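Local coordinates for mandelate racemase / muconate lactonizing enzyme family protein (Agrobacterium tumefaciens, PDB 4DXK), which is an enolase-superfamily enzyme of the mandelate racemase subgroup, with a metal-binding barrel domain and possibly with lyase or racemase activity, at residues A[6-11]-A[16-21]; A[38-43]-A[77-82]. All coordinates share one frame; numbering follows the deposited sequence.

Interaction 1 of 2, residues A[6-11]-A[16-21]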
ATOM      1  N   LEU A   6      16.614  22.176  42.845  1.00 10.95           N
ATOM      2  CA  LEU A   6      16.921  22.337  41.432  1.00 11.12           C
ATOM      3  C   LEU A   6      17.559  23.690  41.243  1.00 10.09           C
ATOM      4  O   LEU A   6      17.005  24.718  41.656  1.00 12.87           O
ATOM      5  CB  LEU A   6      15.672  22.282  40.559  1.00 16.08           C
ATOM      6  CG  LEU A   6      14.910  20.981  40.394  1.00 15.42           C
ATOM      7  CD1 LEU A   6      13.973  21.089  39.184  1.00 13.20           C
ATOM      8  CD2 LEU A   6      15.860  19.792  40.269  1.00 16.71           C
ATOM      9  N   GLU A   7      18.722  23.698  40.612  1.00 10.24           N
ATOM     10  CA  GLU A   7      19.479  24.918  40.389  1.00 11.96           C
ATOM     11  C   GLU A   7      19.656  25.094  38.888  1.00 12.93           C
ATOM     12  O   GLU A   7      20.008  24.143  38.186  1.00 14.82           O
ATOM     13  CB  GLU A   7      20.838  24.814  41.086  1.00 12.08           C
ATOM     14  CG  GLU A   7      21.803  25.941  40.759  1.00 14.62           C
ATOM     15  CD  GLU A   7      23.164  25.749  41.405  1.00 17.37           C
ATOM     16  OE1 GLU A   7      23.440  24.654  41.946  1.00 17.25           O
ATOM     17  OE2 GLU A   7      23.971  26.696  41.371  1.00 16.77           O
ATOM     18  N   THR A   8      19.400  26.294  38.386  1.00  9.92           N
ATOM     19  CA  THR A   8      19.728  26.604  37.005  1.00 10.18           C
ATOM     20  C   THR A   8      20.841  27.637  36.967  1.00  9.87           C
ATOM     21  O   THR A   8      20.911  28.521  37.827  1.00 10.75           O
ATOM     22  CB  THR A   8      18.512  27.118  36.236  1.00  9.71           C
ATOM     23  OG1 THR A   8      17.868  28.146  37.000  1.00 10.89           O
ATOM     24  CG2 THR A   8      17.526  25.983  35.974  1.00 11.13           C
ATOM     25  N   VAL A   9      21.710  27.525  35.965  1.00 10.15           N
ATOM     26  CA  VAL A   9      22.860  28.406  35.814  1.00 10.64           C
ATOM     27  C   VAL A   9      22.917  28.891  34.376  1.00 10.17           C
ATOM     28  O   VAL A   9      22.788  28.094  33.436  1.00 10.58           O
ATOM     29  CB  VAL A   9      24.176  27.670  36.142  1.00 11.35           C
ATOM     30  CG1 VAL A   9      25.368  28.614  36.039  1.00 14.16           C
ATOM     31  CG2 VAL A   9      24.114  27.049  37.524  1.00 14.74           C
ATOM     32  N   ARG A  10      23.111  30.197  34.218  1.00 10.97           N
ATOM     33  CA  ARG A  10      23.330  30.806  32.914  1.00 10.33           C
ATOM     34  C   ARG A  10      24.564  31.693  32.976  1.00 12.47           C
ATOM     35  O   ARG A  10      24.954  32.161  34.053  1.00 13.08           O
ATOM     36  CB  ARG A  10      22.123  31.638  32.466  1.00 11.70           C
ATOM     37  CG  ARG A  10      20.900  30.794  32.145  1.00 12.09           C
ATOM     38  CD  ARG A  10      19.745  31.602  31.558  1.00 16.43           C
ATOM     39  NE  ARG A  10      19.140  32.507  32.533  1.00 16.23           N
ATOM     40  CZ  ARG A  10      19.310  33.823  32.544  1.00 19.31           C
ATOM     41  NH1 ARG A  10      20.071  34.407  31.625  1.00 21.43           N
ATOM     42  NH2 ARG A  10      18.718  34.558  33.475  1.00 24.17           N
ATOM     43  N   VAL A  11      25.170  31.931  31.817  1.00 12.24           N
ATOM     44  CA  VAL A  11      26.289  32.863  31.712  1.00 14.99           C
ATOM     45  C   VAL A  11      26.044  33.861  30.584  1.00 15.34           C
ATOM     46  O   VAL A  11      25.635  33.490  29.481  1.00 15.08           O
ATOM     47  CB  VAL A  11      27.644  32.139  31.528  1.00 17.32           C
ATOM     48  CG1 VAL A  11      27.964  31.297  32.750  1.00 19.12           C
ATOM     49  CG2 VAL A  11      27.646  31.278  30.272  1.00 18.75           C
ATOM     50  N   ASN A  16      22.959  31.161  24.840  1.00 12.72           N
ATOM     51  CA  ASN A  16      22.170  29.990  24.450  1.00 12.72           C
ATOM     52  C   ASN A  16      22.234  28.827  25.431  1.00 11.32           C
ATOM     53  O   ASN A  16      21.419  27.907  25.351  1.00 11.45           O
ATOM     54  CB  ASN A  16      22.561  29.500  23.059  1.00 13.71           C
ATOM     55  CG  ASN A  16      22.055  30.408  21.962  1.00 19.40           C
ATOM     56  OD1 ASN A  16      20.935  30.910  22.031  1.00 23.59           O
ATOM     57  ND2 ASN A  16      22.874  30.622  20.944  1.00 22.75           N
ATOM     58  N   LEU A  17      23.189  28.867  26.356  1.00 10.36           N
ATOM     59  CA  LEU A  17      23.418  27.732  27.239  1.00 10.47           C
ATOM     60  C   LEU A  17      22.620  27.784  28.535  1.00  9.44           C
ATOM     61  O   LEU A  17      22.455  28.850  29.140  1.00 10.20           O
ATOM     62  CB  LEU A  17      24.911  27.612  27.562  1.00 13.91           C
ATOM     63  CG  LEU A  17      25.706  26.865  26.491  1.00 16.33           C
ATOM     64  CD1 LEU A  17      27.198  27.128  26.615  1.00 21.79           C
ATOM     65  CD2 LEU A  17      25.433  25.375  26.564  1.00 18.66           C
ATOM     66  N   LEU A  18      22.150  26.624  28.974  1.00  9.83           N
ATOM     67  CA  LEU A  18      21.534  26.489  30.281  1.00  9.44           C
ATOM     68  C   LEU A  18      22.073  25.240  30.949  1.00  8.47           C
ATOM     69  O   LEU A  18      22.082  24.167  30.334  1.00  9.62           O
ATOM     70  CB  LEU A  18      20.010  26.366  30.157  1.00  9.54           C
ATOM     71  CG  LEU A  18      19.276  26.192  31.490  1.00  9.83           C
ATOM     72  CD1 LEU A  18      19.423  27.440  32.344  1.00 11.74           C
ATOM     73  CD2 LEU A  18      17.812  25.858  31.306  1.00 12.13           C
ATOM     74  N   TRP A  19      22.513  25.367  32.200  1.00  8.55           N
ATOM     75  CA  TRP A  19      22.832  24.201  33.021  1.00  8.61           C
ATOM     76  C   TRP A  19      21.757  23.988  34.069  1.00  8.51           C
ATOM     77  O   TRP A  19      21.201  24.948  34.627  1.00  9.28           O
ATOM     78  CB  TRP A  19      24.225  24.314  33.658  1.00  9.60           C
ATOM     79  CG  TRP A  19      25.259  24.330  32.602  1.00  9.81           C
ATOM     80  CD1 TRP A  19      25.805  23.246  31.979  1.00  9.31           C
ATOM     81  CD2 TRP A  19      25.806  25.483  31.959  1.00 11.81           C
ATOM     82  NE1 TRP A  19      26.696  23.653  31.016  1.00 10.47           N
ATOM     83  CE2 TRP A  19      26.705  25.026  30.974  1.00 10.94           C
ATOM     84  CE3 TRP A  19      25.631  26.863  32.124  1.00 12.02           C
ATOM     85  CZ2 TRP A  19      27.430  25.899  30.157  1.00 12.30           C
ATOM     86  CZ3 TRP A  19      26.349  27.725  31.314  1.00 13.27           C
ATOM     87  CH2 TRP A  19      27.239  27.242  30.347  1.00 13.88           C
ATOM     88  N   VAL A  20      21.451  22.721  34.315  1.00  9.12           N
ATOM     89  CA  VAL A  20      20.504  22.329  35.345  1.00  9.61           C
ATOM     90  C   VAL A  20      21.249  21.424  36.306  1.00 10.29           C
ATOM     91  O   VAL A  20      21.829  20.407  35.896  1.00 11.78           O
ATOM     92  CB  VAL A  20      19.307  21.573  34.732  1.00 10.56           C
ATOM     93  CG1 VAL A  20      18.377  21.035  35.823  1.00 12.22           C
ATOM     94  CG2 VAL A  20      18.544  22.468  33.772  1.00 11.36           C
ATOM     95  N   LEU A  21      21.250  21.793  37.579  1.00  9.91           N
ATOM     96  CA  LEU A  21      21.935  21.020  38.614  1.00 11.64           C
ATOM     97  C   LEU A  21      20.902  20.457  39.572  1.00 10.93           C
ATOM     98  O   LEU A  21      20.069  21.191  40.118  1.00 12.00           O
ATOM     99  CB  LEU A  21      22.968  21.866  39.362  1.00 13.64           C
ATOM    100  CG  LEU A  21      24.258  22.168  38.593  1.00 14.78           C
ATOM    101  CD1 LEU A  21      24.056  23.267  37.569  1.00 18.87           C
ATOM    102  CD2 LEU A  21      25.386  22.527  39.544  1.00 27.87           C
TER
HETATM  103  O   HOH W   1      23.662  31.240  29.428  1.00 13.22           O
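Strands 3-11 and 17-24 form the beta hairpin that opens the N-terminal capping domain of this enolase-superfamily protein, and residues 6-11 and 16-21 pair as its two antiparallel arms. Glu7 with Leu21 and Val9 with Trp19 are hydrogen-bonded pairs; Thr8 and Val20 between them form a non-hydrogen-bonded one. The bond from Leu21 N to Glu7 O is short at 2.7 Å and nearly straight, while Val9 N reaches Trp19 O at 2.9 Å with the donor tilted 26° from the carbonyl plane. Toward the turn a water takes over from direct pairing: it accepts from Val11 N at 2.9 Å and donates to Leu17 O at 2.7 Å.

One face of the hairpin carries Glu7, Val9, Trp19 and Leu21. Glu7 runs extended beside Leu21, both pointing the same way, and its carboxylate is held by His23, further along strand 17-24, and by a salt bridge to Arg392 on strand 390-396. Val9 CG2 meets Leu21 CD1 at 3.8 Å. Trp19 NE1 hydrogen-bonds to Glu33 on strand 30-35. On the other face, Leu18 has CG anti to its own N (chi1 179°), which carries CD1 across to Arg10 CG at 3.7 Å and to Val9 O. Back on the face of Val9 and Leu21, Val11 CG2 comes up to the rim of the Trp19 ring, in its plane, 3.9 Å from CZ3.

Interaction 2 of 2, residues A[38-43]-A[77-82]; sequences AETVET and SGAEVR
Val41 and Ala79 face each other where two helices of the N-terminal domain approach, their CA atoms 5.3 Å apart. No hydrogen bond crosses between 38-43 and 77-82; methyl groups carry most of the contact. Thr40 CG2 rests on Ala79 CB at 3.7 Å; CG2 stands anti to the Thr40 backbone N, which puts OG1 beside that N, where it bonds to Glu47 of the second subunit. Val41 sends both methyls across: CG1 lies 4.0 Å from Ala79 O, while CG2 sits 4.1 Å from Ala79 CB and 3.6 Å from Arg82 NH2. The Val41 and Arg82 side chains cross at about a right angle, the methyl meeting the guanidinium obliquely.

What fixes that guanidinium is its own segment and its surroundings. The arginine chain bends at chi3 (-56°) and folds back, so that Ala79 CA lies over one face of the flat group, toward its rim. Arg82 NH1 gives a bond of 3.0 Å to Ser77 O, lying in the carbonyl plane on a lone pair, and that oxygen in turn lies in the guanidinium plane. NH2 bonds to Phe36 O, just before helix 38-53, and NH1 also forms a salt bridge with Glu80 of the second subunit. Gly78 is the N-cap of helix 79-99, its O accepting from Arg82 N at 2.9 Å. This is close helix-helix packing in the alpha-helical part of an enolase-type N-terminal domain, at a subunit interface.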
ATOM      1  N   ALA A  38      17.492  29.748  26.596  1.00  9.77           N
ATOM      2  CA  ALA A  38      17.926  29.440  27.951  1.00 10.13           C
ATOM      3  C   ALA A  38      17.044  30.073  29.026  1.00  9.98           C
ATOM      4  O   ALA A  38      16.757  29.438  30.033  1.00 10.38           O
ATOM      5  CB  ALA A  38      19.376  29.848  28.143  1.00 11.56           C
ATOM      6  N   GLU A  39      16.613  31.317  28.833  1.00  9.59           N
ATOM      7  CA  GLU A  39      15.738  31.931  29.834  1.00 10.24           C
ATOM      8  C   GLU A  39      14.379  31.236  29.915  1.00  9.83           C
ATOM      9  O   GLU A  39      13.839  31.011  31.005  1.00  9.92           O
ATOM     10  CB  GLU A  39      15.531  33.419  29.559  1.00 11.99           C
ATOM     11  CG  GLU A  39      16.790  34.259  29.643  1.00 16.71           C
ATOM     12  CD  GLU A  39      16.540  35.707  29.244  1.00 23.69           C
ATOM     13  OE1 GLU A  39      15.386  36.041  28.894  1.00 28.28           O
ATOM     14  OE2 GLU A  39      17.500  36.502  29.272  1.00 33.61           O
ATOM     15  N   THR A  40      13.825  30.914  28.752  1.00  8.95           N
ATOM     16  CA  THR A  40      12.537  30.243  28.684  1.00  8.59           C
ATOM     17  C   THR A  40      12.597  28.868  29.349  1.00  8.20           C
ATOM     18  O   THR A  40      11.731  28.508  30.157  1.00  8.75           O
ATOM     19  CB  THR A  40      12.066  30.131  27.232  1.00  8.95           C
ATOM     20  OG1 THR A  40      11.878  31.454  26.718  1.00 10.72           O
ATOM     21  CG2 THR A  40      10.753  29.372  27.134  1.00 10.30           C
ATOM     22  N   VAL A  41      13.612  28.087  29.004  1.00  8.23           N
ATOM     23  CA  VAL A  41      13.767  26.765  29.585  1.00  8.31           C
ATOM     24  C   VAL A  41      13.994  26.863  31.094  1.00  8.32           C
ATOM     25  O   VAL A  41      13.435  26.089  31.865  1.00  8.91           O
ATOM     26  CB  VAL A  41      14.902  25.986  28.908  1.00  8.16           C
ATOM     27  CG1 VAL A  41      15.072  24.634  29.558  1.00 10.42           C
ATOM     28  CG2 VAL A  41      14.608  25.827  27.422  1.00 10.27           C
ATOM     29  N   GLU A  42      14.767  27.853  31.520  1.00  8.67           N
ATOM     30  CA  GLU A  42      14.979  28.068  32.946  1.00  9.85           C
ATOM     31  C   GLU A  42      13.660  28.309  33.676  1.00  9.92           C
ATOM     32  O   GLU A  42      13.413  27.734  34.742  1.00  9.74           O
ATOM     33  CB  GLU A  42      15.935  29.229  33.193  1.00 10.33           C
ATOM     34  CG  GLU A  42      16.060  29.615  34.664  1.00 10.49           C
ATOM     35  CD  GLU A  42      17.135  30.639  34.877  1.00 11.32           C
ATOM     36  OE1 GLU A  42      17.056  31.724  34.258  1.00 12.00           O
ATOM     37  OE2 GLU A  42      18.065  30.350  35.654  1.00 12.36           O
ATOM     38  N   THR A  43      12.811  29.166  33.114  1.00  8.95           N
ATOM     39  CA  THR A  43      11.522  29.427  33.743  1.00  8.90           C
ATOM     40  C   THR A  43      10.734  28.126  33.882  1.00  9.25           C
ATOM     41  O   THR A  43      10.116  27.858  34.915  1.00  9.76           O
ATOM     42  CB  THR A  43      10.709  30.452  32.943  1.00 10.36           C
ATOM     43  OG1 THR A  43      11.428  31.688  32.901  1.00 10.54           O
ATOM     44  CG2 THR A  43       9.354  30.694  33.590  1.00 10.56           C
ATOM     45  N   SER A  77      10.960  19.332  20.072  1.00  6.97           N
ATOM     46  CA  SER A  77      12.199  19.869  20.629  1.00  7.47           C
ATOM     47  C   SER A  77      11.951  21.237  21.277  1.00  7.58           C
ATOM     48  O   SER A  77      12.860  22.056  21.371  1.00  8.98           O
ATOM     49  CB  SER A  77      13.266  19.955  19.538  1.00  7.86           C
ATOM     50  OG  SER A  77      12.742  20.592  18.387  1.00  7.95           O
ATOM     51  N   GLY A  78      10.720  21.463  21.733  1.00  7.88           N
ATOM     52  CA  GLY A  78      10.348  22.716  22.379  1.00  7.82           C
ATOM     53  C   GLY A  78      10.907  22.881  23.783  1.00  7.29           C
ATOM     54  O   GLY A  78      11.613  22.018  24.312  1.00  7.40           O
ATOM     55  N   ALA A  79      10.552  24.002  24.406  1.00  8.12           N
ATOM     56  CA  ALA A  79      11.203  24.416  25.650  1.00  7.75           C
ATOM     57  C   ALA A  79      11.015  23.402  26.762  1.00  7.41           C
ATOM     58  O   ALA A  79      11.950  23.117  27.521  1.00  8.17           O
ATOM     59  CB  ALA A  79      10.708  25.785  26.085  1.00  8.56           C
ATOM     60  N   GLU A  80       9.808  22.870  26.881  1.00  7.62           N
ATOM     61  CA  GLU A  80       9.520  21.879  27.911  1.00  8.01           C
ATOM     62  C   GLU A  80      10.418  20.651  27.740  1.00  6.70           C
ATOM     63  O   GLU A  80      11.010  20.148  28.702  1.00  7.97           O
ATOM     64  CB  GLU A  80       8.044  21.456  27.873  1.00  8.85           C
ATOM     65  CG  GLU A  80       7.039  22.570  28.176  1.00  9.62           C
ATOM     66  CD  GLU A  80       6.486  23.299  26.962  1.00  9.42           C
ATOM     67  OE1 GLU A  80       7.109  23.318  25.882  1.00  8.99           O
ATOM     68  OE2 GLU A  80       5.393  23.877  27.113  1.00 13.86           O
ATOM     69  N   VAL A  81      10.512  20.153  26.511  1.00  7.27           N
ATOM     70  CA  VAL A  81      11.345  18.995  26.251  1.00  7.10           C
ATOM     71  C   VAL A  81      12.818  19.300  26.514  1.00  7.46           C
ATOM     72  O   VAL A  81      13.528  18.464  27.085  1.00  7.23           O
ATOM     73  CB  VAL A  81      11.119  18.445  24.840  1.00  7.78           C
ATOM     74  CG1 VAL A  81      12.164  17.383  24.501  1.00  8.68           C
ATOM     75  CG2 VAL A  81       9.700  17.875  24.749  1.00  8.89           C
ATOM     76  N   ARG A  82      13.287  20.482  26.133  1.00  7.16           N
ATOM     77  CA  ARG A  82      14.681  20.829  26.397  1.00  7.82           C
ATOM     78  C   ARG A  82      14.973  20.845  27.899  1.00  7.70           C
ATOM     79  O   ARG A  82      16.011  20.348  28.346  1.00  7.75           O
ATOM     80  CB  ARG A  82      15.054  22.162  25.727  1.00  8.65           C
ATOM     81  CG  ARG A  82      14.931  22.086  24.216  1.00  7.67           C
ATOM     82  CD  ARG A  82      15.733  23.141  23.463  1.00  7.94           C
ATOM     83  NE  ARG A  82      15.427  24.518  23.857  1.00  7.78           N
ATOM     84  CZ  ARG A  82      14.334  25.189  23.501  1.00  8.48           C
ATOM     85  NH1 ARG A  82      13.391  24.619  22.751  1.00  9.15           N
ATOM     86  NH2 ARG A  82      14.181  26.446  23.912  1.00  9.74           N
TER

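Both contacts are buried and belong to the N-terminal domain, with centres about 11 Å apart. Interaction 1 is held chiefly by backbone hydrogen bonds within a sheet, whereas interaction 2 joins two helices through methyl groups and one arginine. They meet directly: Glu42, on the helix of interaction 2, takes Arg10 in a salt bridge (NE to OE1 2.8 Å) and probably a hydrogen bond with Thr8, while Leu18 CD2 packs on Val41 CG1 at 3.5 Å. Helix 38-53 thus touches the hairpin through Leu18, Thr8 and Arg10, and helix 79-99 through Ala79 and Arg82. Another subunit touches interaction 2, but none reaches the two segments of interaction 1, whose outward neighbours include strands 30-35 and 390-396.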